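Local structure of HRDC domain-containing protein (Bifidobacterium adolescentis ATCC 15703, 3CYM) at residues L147-S152 with A170-L175; E12-V17 with L176-T181; Q364-V369 with N395-D400; R405-F410 with L423-V428. The protein is uncharacterized but probably acts as a 3'-5' exonuclease on nucleic acid. All blocks are in the same frame, centred on the assembly; numbering follows the deposited sequence. Where two conformers were deposited one is given.

Contact 1. Residues L147-S152 with A170-L175; sequences LAKEHS and ALDVEL. With NA (sodium ion), chain B.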
loop_
_atom_site.group_PDB
_atom_site.type_symbol
_atom_site.label_atom_id
_atom_site.label_comp_id
_atom_site.label_asym_id
_atom_site.label_seq_id
_atom_site.Cartn_x
_atom_site.Cartn_y
_atom_site.Cartn_z
ATOM N N LEU A 147 -3.212 13.752 16.708
ATOM C CA LEU A 147 -2.324 12.622 16.951
ATOM C C LEU A 147 -0.937 12.991 16.425
ATOM O O LEU A 147 -0.795 13.343 15.250
ATOM C CB LEU A 147 -2.844 11.358 16.250
ATOM C CG LEU A 147 -4.290 10.896 16.490
ATOM C CD1 LEU A 147 -4.679 9.794 15.510
ATOM C CD2 LEU A 147 -4.518 10.431 17.933
ATOM N N ALA A 148 0.072 12.944 17.296
ATOM C CA ALA A 148 1.460 13.185 16.881
ATOM C C ALA A 148 2.039 11.890 16.339
ATOM O O ALA A 148 2.499 11.045 17.103
ATOM C CB ALA A 148 2.288 13.697 18.049
ATOM N N LYS A 149 2.008 11.728 15.019
ATOM C CA LYS A 149 2.332 10.443 14.389
ATOM C C LYS A 149 3.846 10.206 14.314
ATOM O O LYS A 149 4.472 10.373 13.262
ATOM C CB LYS A 149 1.657 10.350 13.018
ATOM C CG LYS A 149 0.123 10.415 13.082
ATOM C CD LYS A 149 -0.504 9.033 13.197
ATOM C CE LYS A 149 -0.690 8.400 11.818
ATOM N NZ LYS A 149 -0.620 6.912 11.854
ATOM N N GLU A 150 4.411 9.788 15.448
ATOM C CA GLU A 150 5.862 9.820 15.685
ATOM C C GLU A 150 6.646 8.554 15.310
ATOM O O GLU A 150 7.844 8.637 15.031
ATOM C CB GLU A 150 6.157 10.202 17.145
ATOM C CG GLU A 150 5.824 11.656 17.498
ATOM C CD GLU A 150 6.211 12.043 18.924
ATOM O OE1 GLU A 150 6.569 13.222 19.140
ATOM O OE2 GLU A 150 6.158 11.182 19.827
ATOM N N HIS A 151 5.983 7.399 15.307
ATOM C CA HIS A 151 6.670 6.115 15.111
ATOM C C HIS A 151 6.192 5.361 13.868
ATOM O O HIS A 151 6.140 4.124 13.855
ATOM C CB HIS A 151 6.564 5.258 16.381
ATOM C CG HIS A 151 7.059 5.958 17.609
ATOM N ND1 HIS A 151 8.401 6.084 17.904
ATOM C CD2 HIS A 151 6.396 6.606 18.596
ATOM C CE1 HIS A 151 8.542 6.764 19.029
ATOM N NE2 HIS A 151 7.340 7.093 19.469
ATOM N N SER A 152 5.892 6.130 12.821
ATOM C CA SER A 152 5.366 5.597 11.562
ATOM C C SER A 152 6.376 4.738 10.805
ATOM O O SER A 152 6.015 3.705 10.241
ATOM C CB SER A 152 4.856 6.734 10.663
ATOM O OG SER A 152 5.920 7.530 10.163
ATOM N N ALA A 170 -1.645 1.921 19.495
ATOM C CA ALA A 170 -2.930 2.063 20.167
ATOM C C ALA A 170 -3.678 3.311 19.705
ATOM O O ALA A 170 -4.867 3.242 19.390
ATOM C CB ALA A 170 -2.734 2.099 21.650
ATOM N N LEU A 171 -2.978 4.443 19.646
ATOM C CA LEU A 171 -3.593 5.699 19.215
ATOM C C LEU A 171 -4.148 5.666 17.791
ATOM O O LEU A 171 -5.090 6.388 17.481
ATOM C CB LEU A 171 -2.653 6.899 19.424
ATOM C CG LEU A 171 -2.601 7.435 20.865
ATOM C CD1 LEU A 171 -1.396 8.358 21.028
ATOM C CD2 LEU A 171 -3.890 8.149 21.277
ATOM N N ASP A 172 -3.589 4.801 16.945
ATOM C CA ASP A 172 -4.077 4.631 15.576
ATOM C C ASP A 172 -5.440 3.935 15.406
ATOM O O ASP A 172 -6.084 4.095 14.362
ATOM C CB ASP A 172 -3.016 3.938 14.722
ATOM C CG ASP A 172 -2.137 4.918 13.979
ATOM O OD1 ASP A 172 -2.232 6.144 14.210
ATOM O OD2 ASP A 172 -1.342 4.450 13.133
ATOM N N VAL A 173 -5.872 3.170 16.412
ATOM C CA VAL A 173 -7.238 2.601 16.445
ATOM C C VAL A 173 -8.164 3.272 17.467
ATOM O O VAL A 173 -9.366 3.040 17.450
ATOM C CB VAL A 173 -7.260 1.077 16.693
ATOM C CG1 VAL A 173 -6.594 0.344 15.569
ATOM C CG2 VAL A 173 -6.628 0.726 18.031
ATOM N N GLU A 174 -7.586 4.109 18.330
ATOM C CA GLU A 174 -8.275 4.779 19.449
ATOM C C GLU A 174 -9.504 5.629 19.079
ATOM O O GLU A 174 -10.459 5.705 19.854
ATOM C CB GLU A 174 -7.244 5.607 20.247
ATOM C CG GLU A 174 -7.750 6.625 21.307
ATOM C CD GLU A 174 -8.370 5.993 22.554
ATOM O OE1 GLU A 174 -8.424 4.748 22.654
ATOM O OE2 GLU A 174 -8.822 6.755 23.444
ATOM N N LEU A 175 -9.493 6.242 17.899
ATOM C CA LEU A 175 -10.551 7.194 17.529
ATOM C C LEU A 175 -11.382 6.801 16.318
ATOM O O LEU A 175 -12.228 7.575 15.877
ATOM C CB LEU A 175 -9.961 8.596 17.319
ATOM C CG LEU A 175 -9.231 9.204 18.523
ATOM C CD1 LEU A 175 -8.426 10.415 18.103
ATOM C CD2 LEU A 175 -10.208 9.538 19.649
HETATM NA NA NA B . -0.771 2.778 11.413
HETATM O O HOH W 1 1.528 3.596 10.965
HETATM O O HOH W 2 -2.196 3.270 9.597
HETATM O O HOH W 3 -0.199 1.212 9.742
#

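Contact 2. Residues E12-V17 with L176-T181; sequences EPREGV and LIELET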
loop_
_atom_site.group_PDB
_atom_site.type_symbol
_atom_site.label_atom_id
_atom_site.label_comp_id
_atom_site.label_asym_id
_atom_site.label_seq_id
_atom_site.Cartn_x
_atom_site.Cartn_y
_atom_site.Cartn_z
ATOM N N GLU A 12 -2.050 9.977 24.776
ATOM C CA GLU A 12 -2.250 8.550 25.050
ATOM C C GLU A 12 -3.736 8.202 24.896
ATOM O O GLU A 12 -4.571 9.105 24.932
ATOM C CB GLU A 12 -1.811 8.212 26.478
ATOM C CG GLU A 12 -0.342 8.450 26.796
ATOM C CD GLU A 12 0.140 7.643 27.983
ATOM O OE1 GLU A 12 -0.709 7.040 28.682
ATOM O OE2 GLU A 12 1.372 7.600 28.202
ATOM N N PRO A 13 -4.076 6.900 24.716
ATOM C CA PRO A 13 -5.479 6.490 24.774
ATOM C C PRO A 13 -6.097 6.742 26.140
ATOM O O PRO A 13 -5.372 6.837 27.144
ATOM C CB PRO A 13 -5.409 4.978 24.519
ATOM C CG PRO A 13 -4.176 4.784 23.780
ATOM C CD PRO A 13 -3.215 5.743 24.404
ATOM N N ARG A 14 -7.426 6.842 26.167
ATOM C CA ARG A 14 -8.181 7.100 27.395
ATOM C C ARG A 14 -8.002 5.970 28.400
ATOM O O ARG A 14 -7.964 6.202 29.602
ATOM C CB ARG A 14 -9.671 7.297 27.087
ATOM C CG ARG A 14 -9.962 8.412 26.088
ATOM C CD ARG A 14 -11.412 8.403 25.639
ATOM N NE ARG A 14 -11.520 8.472 24.182
ATOM C CZ ARG A 14 -11.859 7.443 23.409
ATOM N NH1 ARG A 14 -12.131 6.264 23.953
ATOM N NH2 ARG A 14 -11.924 7.588 22.093
ATOM N N GLU A 15 -7.864 4.751 27.890
ATOM C CA GLU A 15 -7.721 3.563 28.726
ATOM C C GLU A 15 -6.265 3.276 29.084
ATOM O O GLU A 15 -5.976 2.340 29.832
ATOM C CB GLU A 15 -8.345 2.351 28.021
ATOM C CG GLU A 15 -9.721 1.925 28.541
ATOM C CD GLU A 15 -10.755 3.043 28.561
ATOM O OE1 GLU A 15 -11.503 3.127 29.556
ATOM O OE2 GLU A 15 -10.832 3.828 27.589
ATOM N N GLY A 16 -5.355 4.089 28.556
ATOM C CA GLY A 16 -3.933 3.935 28.806
ATOM C C GLY A 16 -3.260 3.137 27.709
ATOM O O GLY A 16 -3.921 2.621 26.800
ATOM N N VAL A 17 -1.936 3.039 27.805
ATOM C CA VAL A 17 -1.125 2.278 26.858
ATOM C C VAL A 17 -1.270 0.782 27.165
ATOM O O VAL A 17 -0.935 0.339 28.265
ATOM C CB VAL A 17 0.358 2.704 26.916
ATOM C CG1 VAL A 17 1.123 2.146 25.733
ATOM C CG2 VAL A 17 0.469 4.212 26.927
ATOM N N LEU A 176 -11.149 5.601 15.789
ATOM C CA LEU A 176 -11.810 5.164 14.564
ATOM C C LEU A 176 -13.331 4.940 14.672
ATOM O O LEU A 176 -14.050 5.214 13.716
ATOM C CB LEU A 176 -11.130 3.917 13.986
ATOM C CG LEU A 176 -9.690 4.052 13.498
ATOM C CD1 LEU A 176 -9.248 2.772 12.826
ATOM C CD2 LEU A 176 -9.530 5.233 12.532
ATOM N N ILE A 177 -13.827 4.462 15.815
ATOM C CA ILE A 177 -15.278 4.287 15.939
ATOM C C ILE A 177 -15.995 5.643 16.016
ATOM O O ILE A 177 -17.073 5.807 15.450
ATOM C CB ILE A 177 -15.730 3.220 17.015
ATOM C CG1 ILE A 177 -15.973 3.833 18.388
ATOM C CG2 ILE A 177 -14.773 2.001 17.102
ATOM C CD1 ILE A 177 -17.422 4.022 18.687
ATOM N N GLU A 178 -15.365 6.610 16.681
ATOM C CA GLU A 178 -15.885 7.977 16.763
ATOM C C GLU A 178 -15.759 8.704 15.427
ATOM O O GLU A 178 -16.605 9.536 15.093
ATOM C CB GLU A 178 -15.191 8.783 17.871
ATOM C CG GLU A 178 -15.507 8.317 19.282
ATOM C CD GLU A 178 -14.466 7.362 19.851
ATOM O OE1 GLU A 178 -13.626 6.839 19.084
ATOM O OE2 GLU A 178 -14.489 7.135 21.079
ATOM N N LEU A 179 -14.702 8.392 14.679
ATOM C CA LEU A 179 -14.533 8.917 13.324
ATOM C C LEU A 179 -15.672 8.487 12.421
ATOM O O LEU A 179 -16.324 9.338 11.816
ATOM C CB LEU A 179 -13.212 8.465 12.705
ATOM C CG LEU A 179 -12.007 9.401 12.749
ATOM C CD1 LEU A 179 -10.940 8.838 11.814
ATOM C CD2 LEU A 179 -12.375 10.846 12.382
ATOM N N GLU A 180 -15.912 7.173 12.362
ATOM C CA GLU A 180 -16.987 6.579 11.558
ATOM C C GLU A 180 -18.337 7.253 11.807
ATOM O O GLU A 180 -19.039 7.582 10.855
ATOM C CB GLU A 180 -17.102 5.065 11.808
ATOM C CG GLU A 180 -18.431 4.487 11.297
ATOM C CD GLU A 180 -18.636 3.005 11.539
ATOM O OE1 GLU A 180 -19.214 2.346 10.648
ATOM O OE2 GLU A 180 -18.248 2.495 12.608
ATOM N N THR A 181 -18.670 7.459 13.084
ATOM C CA THR A 181 -19.938 8.065 13.516
ATOM C C THR A 181 -20.142 9.469 12.928
ATOM O O THR A 181 -21.145 9.707 12.256
ATOM C CB THR A 181 -20.062 8.082 15.068
ATOM O OG1 THR A 181 -19.879 6.753 15.576
ATOM C CG2 THR A 181 -21.426 8.588 15.508
#

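Contact 3. Residues Q364-V369 with N395-D400; sequences QVLNRV and NLCWTD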
loop_
_atom_site.group_PDB
_atom_site.type_symbol
_atom_site.label_atom_id
_atom_site.label_comp_id
_atom_site.label_asym_id
_atom_site.label_seq_id
_atom_site.Cartn_x
_atom_site.Cartn_y
_atom_site.Cartn_z
ATOM N N GLN A 364 -7.886 15.901 -28.093
ATOM C CA GLN A 364 -8.996 16.853 -28.176
ATOM C C GLN A 364 -10.281 16.290 -27.578
ATOM O O GLN A 364 -10.997 16.988 -26.847
ATOM C CB GLN A 364 -9.239 17.275 -29.624
ATOM C CG GLN A 364 -8.911 18.727 -29.898
ATOM C CD GLN A 364 -7.434 18.991 -30.114
ATOM O OE1 GLN A 364 -6.932 20.054 -29.755
ATOM N NE2 GLN A 364 -6.733 18.034 -30.715
ATOM N N VAL A 365 -10.560 15.025 -27.891
ATOM C CA VAL A 365 -11.707 14.294 -27.343
ATOM C C VAL A 365 -11.555 14.080 -25.831
ATOM O O VAL A 365 -12.503 14.305 -25.071
ATOM C CB VAL A 365 -11.900 12.937 -28.069
ATOM C CG1 VAL A 365 -12.999 12.086 -27.405
ATOM C CG2 VAL A 365 -12.218 13.178 -29.536
ATOM N N LEU A 366 -10.358 13.661 -25.411
ATOM C CA LEU A 366 -10.035 13.456 -23.994
ATOM C C LEU A 366 -10.183 14.726 -23.166
ATOM O O LEU A 366 -10.726 14.679 -22.063
ATOM C CB LEU A 366 -8.629 12.873 -23.825
ATOM C CG LEU A 366 -8.079 12.603 -22.416
ATOM C CD1 LEU A 366 -8.829 11.499 -21.662
ATOM C CD2 LEU A 366 -6.602 12.292 -22.485
ATOM N N ASN A 367 -9.710 15.850 -23.701
ATOM C CA ASN A 367 -9.800 17.126 -23.000
ATOM C C ASN A 367 -11.242 17.604 -22.813
ATOM O O ASN A 367 -11.568 18.162 -21.768
ATOM C CB ASN A 367 -8.926 18.195 -23.666
ATOM C CG ASN A 367 -7.444 17.973 -23.419
ATOM O OD1 ASN A 367 -7.050 17.199 -22.544
ATOM N ND2 ASN A 367 -6.611 18.654 -24.195
ATOM N N ARG A 368 -12.094 17.357 -23.813
ATOM C CA ARG A 368 -13.546 17.545 -23.673
ATOM C C ARG A 368 -14.137 16.643 -22.577
ATOM O O ARG A 368 -14.958 17.092 -21.783
ATOM C CB ARG A 368 -14.281 17.321 -25.005
ATOM C CG ARG A 368 -13.981 18.367 -26.086
ATOM C CD ARG A 368 -15.108 18.494 -27.114
ATOM N NE ARG A 368 -15.462 17.216 -27.735
ATOM C CZ ARG A 368 -14.947 16.756 -28.877
ATOM N NH1 ARG A 368 -14.041 17.457 -29.542
ATOM N NH2 ARG A 368 -15.337 15.584 -29.355
ATOM N N VAL A 369 -13.700 15.386 -22.529
ATOM C CA VAL A 369 -14.111 14.442 -21.474
ATOM C C VAL A 369 -13.630 14.885 -20.083
ATOM O O VAL A 369 -14.416 14.913 -19.129
ATOM C CB VAL A 369 -13.647 12.998 -21.817
ATOM C CG1 VAL A 369 -13.687 12.059 -20.599
ATOM C CG2 VAL A 369 -14.478 12.457 -22.956
ATOM N N ASN A 395 -8.276 5.455 -21.114
ATOM C CA ASN A 395 -8.563 4.217 -21.839
ATOM C C ASN A 395 -9.742 4.360 -22.820
ATOM O O ASN A 395 -9.656 3.915 -23.965
ATOM C CB ASN A 395 -8.785 3.050 -20.858
ATOM C CG ASN A 395 -7.498 2.624 -20.140
ATOM O OD1 ASN A 395 -6.401 3.099 -20.455
ATOM N ND2 ASN A 395 -7.632 1.719 -19.169
ATOM N N LEU A 396 -10.807 5.027 -22.371
ATOM C CA LEU A 396 -12.009 5.304 -23.179
ATOM C C LEU A 396 -11.739 6.131 -24.439
ATOM O O LEU A 396 -12.307 5.869 -25.497
ATOM C CB LEU A 396 -13.070 5.992 -22.306
ATOM C CG LEU A 396 -14.381 6.535 -22.891
ATOM C CD1 LEU A 396 -15.404 5.435 -23.179
ATOM C CD2 LEU A 396 -14.959 7.547 -21.924
ATOM N N CYS A 397 -10.869 7.126 -24.310
ATOM C CA CYS A 397 -10.556 8.023 -25.411
ATOM C C CYS A 397 -9.374 7.529 -26.251
ATOM O O CYS A 397 -9.027 8.139 -27.262
ATOM C CB CYS A 397 -10.318 9.437 -24.882
ATOM S SG CYS A 397 -11.791 10.132 -24.095
ATOM N N TRP A 398 -8.784 6.406 -25.842
ATOM C CA TRP A 398 -7.665 5.793 -26.562
ATOM C C TRP A 398 -8.150 4.994 -27.770
ATOM O O TRP A 398 -8.043 3.764 -27.820
ATOM C CB TRP A 398 -6.843 4.920 -25.616
ATOM C CG TRP A 398 -5.500 4.523 -26.163
ATOM C CD1 TRP A 398 -5.051 3.254 -26.367
ATOM C CD2 TRP A 398 -4.442 5.398 -26.593
ATOM N NE1 TRP A 398 -3.781 3.278 -26.887
ATOM C CE2 TRP A 398 -3.382 4.579 -27.037
ATOM C CE3 TRP A 398 -4.286 6.792 -26.642
ATOM C CZ2 TRP A 398 -2.184 5.104 -27.524
ATOM C CZ3 TRP A 398 -3.092 7.313 -27.126
ATOM C CH2 TRP A 398 -2.058 6.469 -27.555
ATOM N N THR A 399 -8.679 5.723 -28.746
ATOM C CA THR A 399 -9.353 5.156 -29.903
ATOM C C THR A 399 -9.520 6.236 -30.983
ATOM O O THR A 399 -9.617 7.433 -30.686
ATOM C CB THR A 399 -10.741 4.546 -29.526
ATOM O OG1 THR A 399 -11.435 4.135 -30.708
ATOM C CG2 THR A 399 -11.606 5.549 -28.767
ATOM N N ASP A 400 -9.548 5.808 -32.238
ATOM C CA ASP A 400 -9.844 6.717 -33.339
ATOM C C ASP A 400 -11.338 6.701 -33.685
ATOM O O ASP A 400 -11.782 7.363 -34.632
ATOM C CB ASP A 400 -8.974 6.381 -34.550
ATOM C CG ASP A 400 -7.504 6.689 -34.310
ATOM O OD1 ASP A 400 -6.654 5.910 -34.787
ATOM O OD2 ASP A 400 -7.193 7.697 -33.632
#

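Contact 4. Residues R405-F410 with L423-V428; sequences RDVARF and LVAESV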
loop_
_atom_site.group_PDB
_atom_site.type_symbol
_atom_site.label_atom_id
_atom_site.label_comp_id
_atom_site.label_asym_id
_atom_site.label_seq_id
_atom_site.Cartn_x
_atom_site.Cartn_y
_atom_site.Cartn_z
ATOM N N ARG A 405 -18.129 4.224 -28.842
ATOM C CA ARG A 405 -18.044 3.692 -27.482
ATOM C C ARG A 405 -19.425 3.628 -26.847
ATOM O O ARG A 405 -20.223 4.568 -26.968
ATOM C CB ARG A 405 -17.157 4.571 -26.597
ATOM C CG ARG A 405 -15.690 4.614 -26.950
ATOM C CD ARG A 405 -15.011 3.288 -26.719
ATOM N NE ARG A 405 -13.661 3.488 -26.199
ATOM C CZ ARG A 405 -12.657 2.631 -26.341
ATOM N NH1 ARG A 405 -12.828 1.491 -27.001
ATOM N NH2 ARG A 405 -11.477 2.918 -25.812
ATOM N N ASP A 406 -19.715 2.516 -26.184
ATOM C CA ASP A 406 -20.813 2.492 -25.235
ATOM C C ASP A 406 -20.158 2.952 -23.945
ATOM O O ASP A 406 -19.532 2.156 -23.253
ATOM C CB ASP A 406 -21.408 1.083 -25.093
ATOM C CG ASP A 406 -22.668 1.043 -24.211
ATOM O OD1 ASP A 406 -23.458 0.091 -24.395
ATOM O OD2 ASP A 406 -22.878 1.920 -23.329
ATOM N N VAL A 407 -20.301 4.243 -23.649
ATOM C CA VAL A 407 -19.585 4.899 -22.542
ATOM C C VAL A 407 -19.911 4.248 -21.201
ATOM O O VAL A 407 -19.005 3.827 -20.481
ATOM C CB VAL A 407 -19.854 6.431 -22.500
ATOM C CG1 VAL A 407 -19.208 7.078 -21.283
ATOM C CG2 VAL A 407 -19.349 7.101 -23.765
ATOM N N ALA A 408 -21.204 4.141 -20.891
ATOM C CA ALA A 408 -21.660 3.529 -19.649
ATOM C C ALA A 408 -21.150 2.095 -19.460
ATOM O O ALA A 408 -20.716 1.743 -18.363
ATOM C CB ALA A 408 -23.181 3.585 -19.552
ATOM N N ARG A 409 -21.181 1.292 -20.528
ATOM C CA ARG A 409 -20.704 -0.097 -20.479
ATOM C C ARG A 409 -19.178 -0.201 -20.394
ATOM O O ARG A 409 -18.659 -0.957 -19.567
ATOM C CB ARG A 409 -21.257 -0.922 -21.656
ATOM C CG ARG A 409 -20.759 -2.380 -21.723
ATOM C CD ARG A 409 -21.374 -3.168 -22.885
ATOM N NE ARG A 409 -21.265 -2.466 -24.168
ATOM C CZ ARG A 409 -21.539 -3.001 -25.357
ATOM N NH1 ARG A 409 -21.936 -4.265 -25.459
ATOM N NH2 ARG A 409 -21.410 -2.268 -26.456
ATOM N N PHE A 410 -18.472 0.560 -21.238
ATOM C CA PHE A 410 -17.002 0.581 -21.245
ATOM C C PHE A 410 -16.447 0.947 -19.881
ATOM O O PHE A 410 -15.500 0.322 -19.413
ATOM C CB PHE A 410 -16.449 1.562 -22.292
ATOM C CG PHE A 410 -14.944 1.498 -22.461
ATOM C CD1 PHE A 410 -14.375 0.642 -23.401
ATOM C CD2 PHE A 410 -14.098 2.293 -21.685
ATOM C CE1 PHE A 410 -12.994 0.572 -23.556
ATOM C CE2 PHE A 410 -12.717 2.224 -21.834
ATOM C CZ PHE A 410 -12.164 1.370 -22.775
ATOM N N LEU A 423 -23.412 8.912 -12.519
ATOM C CA LEU A 423 -23.096 10.333 -12.400
ATOM C C LEU A 423 -22.416 10.890 -13.648
ATOM O O LEU A 423 -22.621 12.039 -14.016
ATOM C CB LEU A 423 -22.213 10.574 -11.174
ATOM C CG LEU A 423 -21.940 12.003 -10.707
ATOM C CD1 LEU A 423 -23.229 12.734 -10.314
ATOM C CD2 LEU A 423 -20.945 11.991 -9.564
ATOM N N VAL A 424 -21.628 10.064 -14.318
ATOM C CA VAL A 424 -20.656 10.582 -15.271
ATOM C C VAL A 424 -20.970 10.267 -16.738
ATOM O O VAL A 424 -20.816 11.135 -17.593
ATOM C CB VAL A 424 -19.204 10.159 -14.819
ATOM C CG1 VAL A 424 -18.326 9.631 -15.945
ATOM C CG2 VAL A 424 -18.536 11.275 -14.023
ATOM N N ALA A 425 -21.437 9.050 -17.009
ATOM C CA ALA A 425 -21.392 8.472 -18.359
ATOM C C ALA A 425 -22.111 9.250 -19.460
ATOM O O ALA A 425 -21.598 9.358 -20.572
ATOM C CB ALA A 425 -21.864 7.040 -18.331
ATOM N N GLU A 426 -23.275 9.811 -19.143
ATOM C CA GLU A 426 -24.062 10.548 -20.137
ATOM C C GLU A 426 -23.384 11.853 -20.530
ATOM O O GLU A 426 -23.309 12.184 -21.723
ATOM C CB GLU A 426 -25.490 10.822 -19.643
ATOM C CG GLU A 426 -26.432 11.263 -20.760
ATOM C CD GLU A 426 -27.822 11.630 -20.285
ATOM O OE1 GLU A 426 -28.598 12.195 -21.078
ATOM O OE2 GLU A 426 -28.146 11.362 -19.118
ATOM N N SER A 427 -22.889 12.580 -19.530
ATOM C CA SER A 427 -22.187 13.835 -19.782
ATOM C C SER A 427 -20.890 13.584 -20.543
ATOM O O SER A 427 -20.493 14.398 -21.361
ATOM C CB SER A 427 -21.921 14.592 -18.480
ATOM O OG SER A 427 -23.092 15.251 -18.030
ATOM N N VAL A 428 -20.239 12.452 -20.267
ATOM C CA VAL A 428 -19.009 12.077 -20.963
ATOM C C VAL A 428 -19.337 11.737 -22.421
ATOM O O VAL A 428 -18.678 12.230 -23.341
ATOM C CB VAL A 428 -18.271 10.926 -20.229
ATOM C CG1 VAL A 428 -17.218 10.277 -21.111
ATOM C CG2 VAL A 428 -17.610 11.456 -18.959
#

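Contact 1. Residues L147-S152 with A170-L175
Leu147 and Leu171 mark the closest approach of the two backbones, 7.4 Å from CA to CA, where the irregular segment 147-152 passes the C-terminal end of helix 163-174. Lys149 sits at the centre of an inverse gamma turn in that segment. Two groups of side chains bridge the gap. The apolar one centres on CD2 of Leu147, which lies 3.9 Å from CD1 of Leu175 and 4.1 Å from CD2 of Leu171; the side chains of Leu147 and Leu175 run antiparallel past one another. The charged one begins at Lys149, whose chain bends at chi2 (-91°) and chi3 (-85°) and comes in roughly perpendicular to the Asp172 side chain. NZ of Lys149 sits 2.9 Å from OD2 and 3.0 Å from OD1 of Asp172, a salt bridge whose two hydrogen bonds are both weak, and it also bonds to Tyr168 OH. OD2 of Asp172 binds the sodium ion at 2.5 Å, alongside Asp44, Glu46 and three waters, an acidic metal site consistent with the DEDD exonucleases. A methionine in place of Lys149 would probably leave Asp172 without its lysine partner and Tyr168 OH without its bond to NZ. Helix 135-143 meets Leu147 and Leu175 through Thr139, while Ile69 of strand 68-72 packs on Ala170 and Val173.

Contact 2. Residues E12-V17 with L176-T181
Arg14 and Glu178 alone join these segments, by a salt bridge between side chains that reach toward each other; their backbones stay far apart, with CA atoms 13.2 Å from each other. NH2 of Arg14 lies 2.8 Å from OE2 of Glu178 in one of the two conformers deposited for Arg14, so the bridge is doubtful for the other. That oxygen approaches the guanidinium obliquely, and the two planes are turned 67° apart, which argues against a paired, two-bond arrangement. A bend in Glu178 at chi2 (96°) curls its carboxylate over to meet the arginine. Shortening Glu178 to an alanine is likely to cost NH2 its acid across the contact, although Glu174 would still pair with Arg14 NE. Lys63 NZ lies near Arg14 NH1, a like charge, and is itself paired with Glu174.

Backbone bonds shape each side. Segment 12-17 forms a type I beta turn from Pro13 to Gly16, closed by Gly16 N to Pro13 O at 3.1 Å, while 176-181 begins a helix of the exonuclease fold that packs on strand 95-98 through Leu176 and Ile177. Within that helix Ile177 O accepts from OG1 of Thr181 at 3.0 Å and from Thr181 N, which reach it from opposite faces of its carbonyl plane.

Contact 3. Residues Q364-V369 with N395-D400
In the C-terminal helical domain, which belongs to the HRDC-like clan, Cys397 near the end of helix 390-397 packs against Val365, Leu366 and Val369 of helix 360-380. This is plain apolar helix-to-helix packing, with no hydrogen bond crossing between the segments. The backbones come near enough for a small residue to bridge them: the CA atoms of Leu366 and Cys397 are 5.6 Å apart. SG of Cys397 stands beside its own backbone N and anti to the carbonyl carbon (chi1 -63°), a position that puts it among the three partners rather than against one. SG of Cys397 reaches CA of Leu366 at 3.8 Å and CG1 of Val365 at 4.0 Å, while the cysteine CB lies 4.0 Å from CB of Leu366. CD1 of Leu366 comes back beside both CB and SG of the cysteine. Trp355 of helix 352-358 touches Leu366 and Cys397 as well, and Ile432 of helix 418-433 packs on Val365 and Val369, consistent with all four contacting residues being buried. Trp398, next in the chain after Cys397, is the centre of an inverse gamma turn. The tightest side-chain approach across the segments is made by CG2 of Val369, the branch anti to its carbonyl carbon, which lies 3.7 Å from SG of Cys397.

Contact 4. Residues R405-F410 with L423-V428
Val407 and Ala408 meet Ala425 and Val428 in a close, apolar helix-to-helix contact between helices 407-414 and 418-433 of the C-terminal domain. The evidence for closeness is the backbone itself: the CA atoms of Ala408 and Ala425 are only 5.1 Å apart, a spacing that small side chains permit. Their methyl groups lie beside each other, CB of Ala408 to CB of Ala425 at 3.9 Å, and the same Ala425 methyl also rests against CA of Ala408. One branch of Val407 carries the rest. CG1 of Val407, anti to the backbone N (chi1 175°), is 3.4 Å from the carbonyl O of Ala425 and 3.8 Å from CG1 of Val428, so a single methyl reaches both a backbone carbonyl and a side chain one turn further along. No hydrogen bond passes between the segments.

At the start of helix 407-414, Asp406 occupies the N-cap position, and its OD2 accepts a weak capping bond from Arg409 N at 3.3 Å. OD1 of Asp406 faces NE of Arg409 by charge alone, since it lies well out of the guanidinium plane. Just before this helix, Arg405 lays its guanidinium against a face of the Phe410 ring, offset, with CE1 of Phe410 above the guanidinium centre. The partner helix 418-433 is kinked at Glu426 and Ser427, next to Ala425. Val428 further touches Leu396 and Val373, joining the contact to helices 390-397 and 360-380. The whole is close helix packing within the all-helical C-terminal domain, assigned to the HRDC-like clan.

How the contacts relate
From the N terminus, segment 12-17 is joined to helix 176-190 by contact 2, which closes a loop spanning most of the exonuclease fold. Contact 1 lies within that span, closing the short excursion from 147-152 to helix 163-174, and the two touch: Glu174 OE2 makes a salt bridge to Arg14 NE at 3.3 Å. Contacts 3 and 4 follow in series, each closing a mostly helical loop in the C-terminal domain; Arg405 NE probably hydrogen bonds to Leu396 O and so links them. The two pairs do not touch: the centres of contacts 1 and 3 lie about 43 Å apart, on opposite sides of the chain's centre.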